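Local atomic coordinates of vitamin B12-binding protein (Vibrio cholerae O395, PDB entry 5YSC), a protein that binds vitamin B12 in the periplasm and probably delivers it to the BtuC subunits of the BtuCD importer for uptake into the cell. Residues Asp41-Val46 with Leu57-Val62; Gln140-Leu145 with Arg253-Val258; Thr147-Asn152 with Gln260-Leu265. One frame throughout, in Å; residues are numbered along the deposited sequence.

Interaction 1: residues Asp41-Val46 with Leu57-Val62. With SO4 (sulfate ion), chain C.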
# COMPACT_ATOMS: atom_id res chain seq x y z
N ASP A 41 19.02 2.51 -9.88
CA ASP A 41 19.89 2.39 -11.04
C ASP A 41 20.27 0.94 -11.34
O ASP A 41 20.70 0.62 -12.44
CB ASP A 41 21.15 3.22 -10.84
CG ASP A 41 20.87 4.70 -10.77
OD1 ASP A 41 19.74 5.10 -11.10
OD2 ASP A 41 21.77 5.45 -10.39
N LYS A 42 20.11 0.08 -10.35
CA LYS A 42 20.47 -1.34 -10.50
C LYS A 42 19.28 -2.24 -10.81
O LYS A 42 19.47 -3.45 -11.01
CB LYS A 42 21.17 -1.86 -9.24
CG LYS A 42 22.38 -1.08 -8.84
CD LYS A 42 23.36 -1.01 -9.95
CE LYS A 42 24.64 -0.43 -9.43
NZ LYS A 42 25.48 -0.08 -10.57
N LEU A 43 18.07 -1.69 -10.88
CA LEU A 43 16.93 -2.48 -11.30
C LEU A 43 17.03 -2.88 -12.75
O LEU A 43 17.32 -2.05 -13.64
CB LEU A 43 15.62 -1.71 -11.09
CG LEU A 43 15.24 -1.49 -9.65
CD1 LEU A 43 14.14 -0.42 -9.54
CD2 LEU A 43 14.77 -2.78 -9.02
N VAL A 44 16.77 -4.15 -13.01
CA VAL A 44 16.73 -4.67 -14.37
C VAL A 44 15.35 -5.21 -14.73
O VAL A 44 15.14 -5.56 -15.90
CB VAL A 44 17.82 -5.74 -14.61
CG1 VAL A 44 19.21 -5.18 -14.38
CG2 VAL A 44 17.61 -6.95 -13.71
N ALA A 45 14.42 -5.30 -13.78
CA ALA A 45 13.03 -5.60 -14.08
C ALA A 45 12.18 -5.29 -12.86
O ALA A 45 12.68 -5.27 -11.72
CB ALA A 45 12.81 -7.07 -14.49
N VAL A 46 10.90 -5.04 -13.12
CA VAL A 46 9.94 -4.65 -12.10
C VAL A 46 8.61 -5.33 -12.43
O VAL A 46 8.52 -6.17 -13.33
CB VAL A 46 9.80 -3.12 -12.00
CG1 VAL A 46 11.12 -2.48 -11.57
CG2 VAL A 46 9.25 -2.55 -13.29
N LEU A 57 8.73 3.02 -15.56
CA LEU A 57 7.97 2.60 -16.73
C LEU A 57 8.89 2.02 -17.80
O LEU A 57 8.46 1.22 -18.63
CB LEU A 57 7.21 3.80 -17.29
CG LEU A 57 6.09 4.37 -16.45
CD1 LEU A 57 5.74 5.83 -16.92
CD2 LEU A 57 4.89 3.42 -16.57
N GLU A 58 10.11 2.45 -17.81
CA GLU A 58 11.07 2.06 -18.84
C GLU A 58 11.62 0.64 -18.69
O GLU A 58 12.22 0.14 -19.57
CB GLU A 58 12.29 3.05 -18.83
CG GLU A 58 13.23 2.94 -20.01
CD GLU A 58 14.19 4.08 -20.17
OE1 GLU A 58 14.44 4.74 -19.22
OE2 GLU A 58 14.66 4.29 -21.30
N LEU A 59 11.41 0.02 -17.56
CA LEU A 59 11.99 -1.26 -17.31
C LEU A 59 11.13 -2.43 -17.66
O LEU A 59 9.98 -2.34 -17.64
CB LEU A 59 12.37 -1.35 -15.88
CG LEU A 59 13.27 -0.28 -15.29
CD1 LEU A 59 13.42 -0.29 -13.78
CD2 LEU A 59 14.61 -0.38 -15.94
N GLU A 60 11.72 -3.58 -17.98
CA GLU A 60 10.83 -4.65 -18.37
C GLU A 60 10.08 -5.21 -17.16
O GLU A 60 10.50 -5.07 -16.01
CB GLU A 60 11.55 -5.74 -19.16
CG GLU A 60 12.69 -6.44 -18.52
CD GLU A 60 13.27 -7.50 -19.46
OE1 GLU A 60 12.58 -7.93 -20.42
OE2 GLU A 60 14.43 -7.89 -19.26
N ARG A 61 8.92 -5.79 -17.44
CA ARG A 61 8.01 -6.33 -16.44
C ARG A 61 8.16 -7.84 -16.33
O ARG A 61 8.25 -8.53 -17.35
CB ARG A 61 6.58 -5.98 -16.80
CG ARG A 61 6.17 -4.62 -16.33
CD ARG A 61 6.50 -3.47 -17.25
NE ARG A 61 5.90 -2.28 -16.63
CZ ARG A 61 6.56 -1.30 -16.02
NH1 ARG A 61 7.89 -1.25 -16.02
NH2 ARG A 61 5.87 -0.35 -15.44
N VAL A 62 8.18 -8.35 -15.10
CA VAL A 62 8.27 -9.80 -14.91
C VAL A 62 7.23 -10.29 -13.92
O VAL A 62 7.31 -11.42 -13.44
CB VAL A 62 9.67 -10.22 -14.46
CG1 VAL A 62 10.68 -10.03 -15.62
CG2 VAL A 62 10.11 -9.48 -13.21
S SO4 C . 2.54 -1.78 -16.76
O1 SO4 C . 3.17 -0.87 -15.79
O2 SO4 C . 2.24 -1.06 -18.00
O3 SO4 C . 1.29 -2.27 -16.17
O4 SO4 C . 3.42 -2.89 -17.11
O HOH W 1 14.48 -3.58 -17.77
O HOH W 2 16.80 -5.88 -18.05

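Interaction 2: residues Gln140-Leu145 with Arg253-Val258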
# COMPACT_ATOMS: atom_id res chain seq x y z
N GLN A 140 11.19 10.47 10.76
CA GLN A 140 10.91 11.76 11.37
C GLN A 140 9.55 12.28 10.93
O GLN A 140 8.75 12.71 11.77
CB GLN A 140 12.01 12.76 11.04
CG GLN A 140 11.82 14.08 11.80
CD GLN A 140 11.69 13.85 13.30
OE1 GLN A 140 10.78 14.40 13.97
NE2 GLN A 140 12.57 13.00 13.83
N ARG A 141 9.23 12.19 9.64
CA ARG A 141 7.91 12.65 9.21
C ARG A 141 6.81 11.80 9.83
O ARG A 141 5.74 12.30 10.19
CB ARG A 141 7.80 12.64 7.68
CG ARG A 141 6.48 13.20 7.18
CD ARG A 141 6.42 13.29 5.67
NE ARG A 141 5.09 13.76 5.25
CZ ARG A 141 4.57 13.58 4.03
NH1 ARG A 141 5.23 12.93 3.08
NH2 ARG A 141 3.36 14.01 3.76
N LEU A 142 7.04 10.49 9.97
CA LEU A 142 6.04 9.64 10.58
C LEU A 142 5.81 10.06 12.02
O LEU A 142 4.67 10.07 12.50
CB LEU A 142 6.46 8.17 10.52
CG LEU A 142 5.54 7.17 11.23
CD1 LEU A 142 4.12 7.18 10.75
CD2 LEU A 142 6.08 5.76 11.03
N GLN A 143 6.89 10.42 12.71
CA GLN A 143 6.79 10.95 14.06
C GLN A 143 5.99 12.25 14.07
O GLN A 143 5.11 12.45 14.92
CB GLN A 143 8.19 11.18 14.62
CG GLN A 143 8.26 11.92 15.94
CD GLN A 143 7.52 11.22 17.06
OE1 GLN A 143 7.36 10.00 17.07
NE2 GLN A 143 7.07 12.01 18.03
N ASP A 144 6.29 13.13 13.13
CA ASP A 144 5.54 14.38 13.05
C ASP A 144 4.06 14.11 12.86
O ASP A 144 3.21 14.73 13.51
CB ASP A 144 6.08 15.25 11.91
CG ASP A 144 7.49 15.75 12.16
OD1 ASP A 144 7.92 15.80 13.33
OD2 ASP A 144 8.17 16.10 11.16
N LEU A 145 3.72 13.19 11.95
CA LEU A 145 2.31 12.92 11.70
C LEU A 145 1.63 12.31 12.91
O LEU A 145 0.47 12.64 13.20
CB LEU A 145 2.17 12.01 10.49
CG LEU A 145 2.55 12.64 9.16
CD1 LEU A 145 2.73 11.55 8.09
CD2 LEU A 145 1.48 13.66 8.74
N ARG A 253 5.50 7.59 -0.14
CA ARG A 253 4.30 8.35 -0.42
C ARG A 253 3.14 7.95 0.48
O ARG A 253 2.15 8.67 0.56
CB ARG A 253 3.96 8.23 -1.91
CG ARG A 253 5.06 8.69 -2.80
CD ARG A 253 4.59 8.94 -4.21
NE ARG A 253 4.25 7.70 -4.89
CZ ARG A 253 3.47 7.57 -5.95
NH1 ARG A 253 2.82 8.61 -6.47
NH2 ARG A 253 3.28 6.34 -6.48
N THR A 254 3.24 6.84 1.20
CA THR A 254 2.19 6.53 2.16
C THR A 254 2.06 7.62 3.21
O THR A 254 0.97 7.83 3.72
CB THR A 254 2.45 5.17 2.81
OG1 THR A 254 2.67 4.19 1.77
CG2 THR A 254 1.28 4.70 3.69
N LEU A 255 3.11 8.40 3.48
CA LEU A 255 2.90 9.49 4.42
C LEU A 255 2.00 10.59 3.85
O LEU A 255 1.31 11.25 4.63
CB LEU A 255 4.24 10.03 4.88
CG LEU A 255 5.06 8.95 5.59
CD1 LEU A 255 6.35 9.59 6.13
CD2 LEU A 255 4.31 8.21 6.70
N ASP A 256 1.90 10.74 2.52
CA ASP A 256 0.84 11.58 1.97
C ASP A 256 -0.53 10.93 2.13
O ASP A 256 -1.53 11.61 2.36
CB ASP A 256 1.09 11.90 0.48
CG ASP A 256 2.18 12.96 0.28
OD1 ASP A 256 2.36 13.83 1.16
OD2 ASP A 256 2.89 12.92 -0.72
N ALA A 257 -0.63 9.61 2.03
CA ALA A 257 -1.89 8.98 2.37
C ALA A 257 -2.25 9.18 3.83
O ALA A 257 -3.43 9.34 4.15
CB ALA A 257 -1.85 7.48 2.07
N VAL A 258 -1.27 9.08 4.74
CA VAL A 258 -1.53 9.38 6.14
C VAL A 258 -2.11 10.78 6.28
O VAL A 258 -3.14 10.98 6.92
CB VAL A 258 -0.26 9.21 6.98
CG1 VAL A 258 -0.46 9.80 8.37
CG2 VAL A 258 0.08 7.71 7.09
O HOH W 3 5.69 12.71 0.04

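Interaction 3: residues Thr147-Asn152 with Gln260-Leu265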
# COMPACT_ATOMS: atom_id res chain seq x y z
N THR A 147 2.29 12.79 16.02
CA THR A 147 2.04 13.90 16.94
C THR A 147 0.87 14.75 16.45
O THR A 147 -0.07 15.04 17.20
CB THR A 147 3.30 14.76 17.07
OG1 THR A 147 4.38 13.96 17.60
CG2 THR A 147 3.04 15.96 17.98
N GLN A 148 0.89 15.12 15.17
CA GLN A 148 -0.07 16.09 14.65
C GLN A 148 -1.50 15.58 14.69
O GLN A 148 -2.43 16.37 14.86
CB GLN A 148 0.32 16.48 13.22
CG GLN A 148 -0.63 17.46 12.54
CD GLN A 148 -0.14 17.86 11.17
OE1 GLN A 148 1.01 17.61 10.81
NE2 GLN A 148 -1.01 18.49 10.39
N TYR A 149 -1.70 14.28 14.50
CA TYR A 149 -3.05 13.73 14.33
C TYR A 149 -3.48 12.88 15.52
O TYR A 149 -4.33 12.00 15.41
CB TYR A 149 -3.14 12.93 13.03
CG TYR A 149 -3.10 13.85 11.85
CD1 TYR A 149 -4.11 14.79 11.67
CD2 TYR A 149 -2.03 13.84 10.97
CE1 TYR A 149 -4.07 15.68 10.62
CE2 TYR A 149 -1.99 14.73 9.91
CZ TYR A 149 -3.02 15.64 9.74
OH TYR A 149 -2.98 16.52 8.69
N ALA A 150 -2.89 13.17 16.68
CA ALA A 150 -3.27 12.46 17.90
C ALA A 150 -4.69 12.84 18.31
O ALA A 150 -5.51 11.97 18.64
CB ALA A 150 -2.28 12.80 19.00
N SER A 151 -5.01 14.13 18.23
CA SER A 151 -6.29 14.65 18.71
C SER A 151 -7.47 13.98 18.04
O SER A 151 -8.58 14.01 18.59
CB SER A 151 -6.36 16.16 18.52
OG SER A 151 -5.36 16.61 17.62
N ASN A 152 -7.28 13.38 16.86
CA ASN A 152 -8.37 12.68 16.21
C ASN A 152 -8.99 11.68 17.18
O ASN A 152 -8.28 11.02 17.95
CB ASN A 152 -7.90 11.96 14.94
CG ASN A 152 -7.54 12.91 13.80
OD1 ASN A 152 -7.34 14.11 14.02
ND2 ASN A 152 -7.47 12.38 12.58
N GLN A 260 -3.71 12.52 4.03
CA GLN A 260 -5.02 12.62 3.39
C GLN A 260 -6.08 11.97 4.26
O GLN A 260 -7.14 12.55 4.52
CB GLN A 260 -4.98 11.95 2.00
CG GLN A 260 -6.27 12.12 1.20
CD GLN A 260 -6.22 11.46 -0.15
OE1 GLN A 260 -5.79 10.32 -0.30
NE2 GLN A 260 -6.69 12.19 -1.15
N VAL A 261 -5.80 10.74 4.70
CA VAL A 261 -6.73 10.00 5.54
C VAL A 261 -7.00 10.75 6.83
O VAL A 261 -8.16 10.94 7.23
CB VAL A 261 -6.19 8.58 5.83
CG1 VAL A 261 -6.97 7.91 7.00
CG2 VAL A 261 -6.32 7.80 4.58
N CYS A 262 -5.92 11.17 7.50
CA CYS A 262 -6.02 11.83 8.80
C CYS A 262 -6.73 13.17 8.71
O CYS A 262 -7.50 13.54 9.61
CB CYS A 262 -4.63 12.03 9.36
SG CYS A 262 -3.89 10.66 10.24
N THR A 263 -6.49 13.91 7.64
CA THR A 263 -7.23 15.17 7.46
C THR A 263 -8.72 14.91 7.31
O THR A 263 -9.54 15.60 7.93
CB THR A 263 -6.69 15.93 6.25
OG1 THR A 263 -5.34 16.36 6.50
CG2 THR A 263 -7.60 17.16 5.91
N TYR A 264 -9.10 13.91 6.51
CA TYR A 264 -10.51 13.57 6.35
C TYR A 264 -11.15 13.05 7.64
O TYR A 264 -12.29 13.41 7.96
CB TYR A 264 -10.68 12.53 5.24
CG TYR A 264 -10.72 13.11 3.83
CD1 TYR A 264 -11.57 14.17 3.53
CD2 TYR A 264 -9.95 12.57 2.79
CE1 TYR A 264 -11.64 14.71 2.26
CE2 TYR A 264 -10.01 13.12 1.51
CZ TYR A 264 -10.86 14.18 1.25
OH TYR A 264 -10.94 14.74 0.01
N LEU A 265 -10.47 12.14 8.36
CA LEU A 265 -11.01 11.70 9.64
C LEU A 265 -11.08 12.84 10.64
O LEU A 265 -11.96 12.82 11.52
CB LEU A 265 -10.19 10.54 10.18
CG LEU A 265 -10.77 9.15 9.93
CD1 LEU A 265 -11.70 9.02 8.74
CD2 LEU A 265 -9.66 8.08 9.89

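Interaction 1: residues Asp41-Val46 with Leu57-Val62
Val46 and the loop residues Glu60 to Val62 are joined first by their backbones. Val46 N donates to Glu60 O at 2.9 Å, and Val62 N returns a bond of 2.8 Å to Val46 O. Together the two bonds form a single beta bridge between Val46 and Arg61. A CA-H...O contact lies next to each bond: Ala45 CA approaches Glu60 O, and Arg61 CA approaches Val46 O. One step back the pairing continues through solvent, because one water gives a proton to Val44 O and accepts one from Glu60 N.

The apolar contacts flank this bridge. Leu59 CD1 touches both Leu43 CB and Val46 CG1, its side chain crossing that of Val46 at about a right angle, while Ala45 CB packs on both methyls of Val62.

Charged groups complete the contact. Arg61 bends at its second torsion (chi2 86°), which brings its guanidinium back beside Val46, with NH1 3.3 Å from Val46 CG2. The same NH1 donates to Leu59 O at 2.9 Å. Arg61 NE and NH2 donate to sulfate O4 (2.6 Å) and O1 (2.8 Å). Glu60 turns its OE1 to a salt bridge with Lys72 of helix 70-76.

NH1 is held by the carbonyls of Leu59 and Ala56, NH2 by Ser50 O and the sulfate, and NE by the sulfate, which probably limits the rotation of the guanidinium. The sulfate, probably from the crystallisation liquor, takes two Arg61 N-H groups and the backbone N of Tyr49, a residue predicted to bind cobalamin, and so marks a spot suited to an anion.

Interaction 2: residues Gln140-Leu145 with Arg253-Val258
The guanidinium of Arg141 has Leu255 CB over one face, 3.5 Å above the plane and off-centre, and the carboxylate of Asp256 at its edge. There NH2 donates to Asp256 OD1 at 2.8 Å in a nearly straight salt bridge. The acceptor lies almost in the guanidinium plane, yet the donor comes from above the carboxylate plane, the two flat groups being turned 66° apart. The pair is also joined by a water that donates to Asp256 OD2 and accepts a weak bond from Arg141 NH1. NH2 has a second anionic partner in Glu259, the next residue after Val258, so two carboxylates probably share the charge of this arginine.

Reach explains how the salt bridge spans the gap between two helices whose segment axes come no closer than 10.7 Å. Arg141 starts with CG anti to the backbone N (chi1 -176°) and remains extended as far as NE. Its aliphatic part thereby runs alongside Leu255, the two pointing opposite ways, with CB, CG and CD all against Leu255 CD1.

Beside the salt bridge the contact is apolar. Leu255 sends CD2 toward Leu142 CD1 and Leu145 CD1, crossing Leu142 at about a right angle. Leu145, about one turn after Leu142, reaches both Val258 and Leu255, its CD1 touching Val258 CG1 at 3.6 Å and Leu255 CB at 3.9 Å.

Helices 128-148 and 254-267 run almost parallel here, their segments at 7°. The apolar side of the contact continues into helix 176-181, where Leu142 meets Leu181 and Val258 meets Val178. On the polar side, Asp256 lies against Trp246 of helix 244-248.

Interaction 3: residues Thr147-Asn152 with Gln260-Leu265
Cys262 O accepts a hydrogen bond from Asn152 ND2, 3.2 Å long with an angle of 151° at the hydrogen. The acceptor lies close to the plane of the Asn152 amide, whereas the donor stands tilted by 17° from the carbonyl plane and well to one side of the C=O direction. The bond thus ties the loop that follows helix 128-148 to a main-chain oxygen of helix 254-267, and the same ND2 passes 4.1 Å from Leu265 CB.

Tyr149, the first residue to leave helical geometry at the end of its helix, makes the larger apolar contact. With CG anti to the carbonyl carbon (chi1 -71°), its ring is laid against Cys262. Cys262 CB sits over the centre of the ring, 3.5 Å from the centroid, in a CH-pi contact, while Gln148 CG covers the opposite face. The sulfur stands obliquely, Cys262 SG being 4.2 Å from the ring centroid, and comes closest to CB and CG of Tyr149. At the far end of the ring Tyr149 OH lies 3.2 Å from Thr263 OG1, a hydroxyl already hydrogen-bonded to Glu259 O.

Cys262 is also disulfide-bonded to Cys182, so helix 254-267 is tied covalently to the chain just after helix 176-181. Asn152 touches Cys182 as well, Cys262 packs on Leu181, and Leu265 rests on Phe212 of strand 210-213.

In the fold
Interactions 2 and 3 are successive parts of one seam, about 11 Å apart, centre to centre, in which helix 128-148 and the loop after it follow helix 254-267. Both are buried, but interaction 2 combines leucine and valine packing with a charged rim, whereas interaction 3 relies on an aromatic face, an amide-to-carbonyl bond and a nearby disulfide. Interaction 1, partly buried, lies about 27 and 36 Å from them, centre to centre. It joins the edge strand 43-45 of one parallel sheet to a loop, by backbone bridging rather than helix packing. It also lies nearer the vitamin, the Arg61 side chain about 9 Å from the bound cyanocobalamin, while the helical seam lies away from the predicted binding sites.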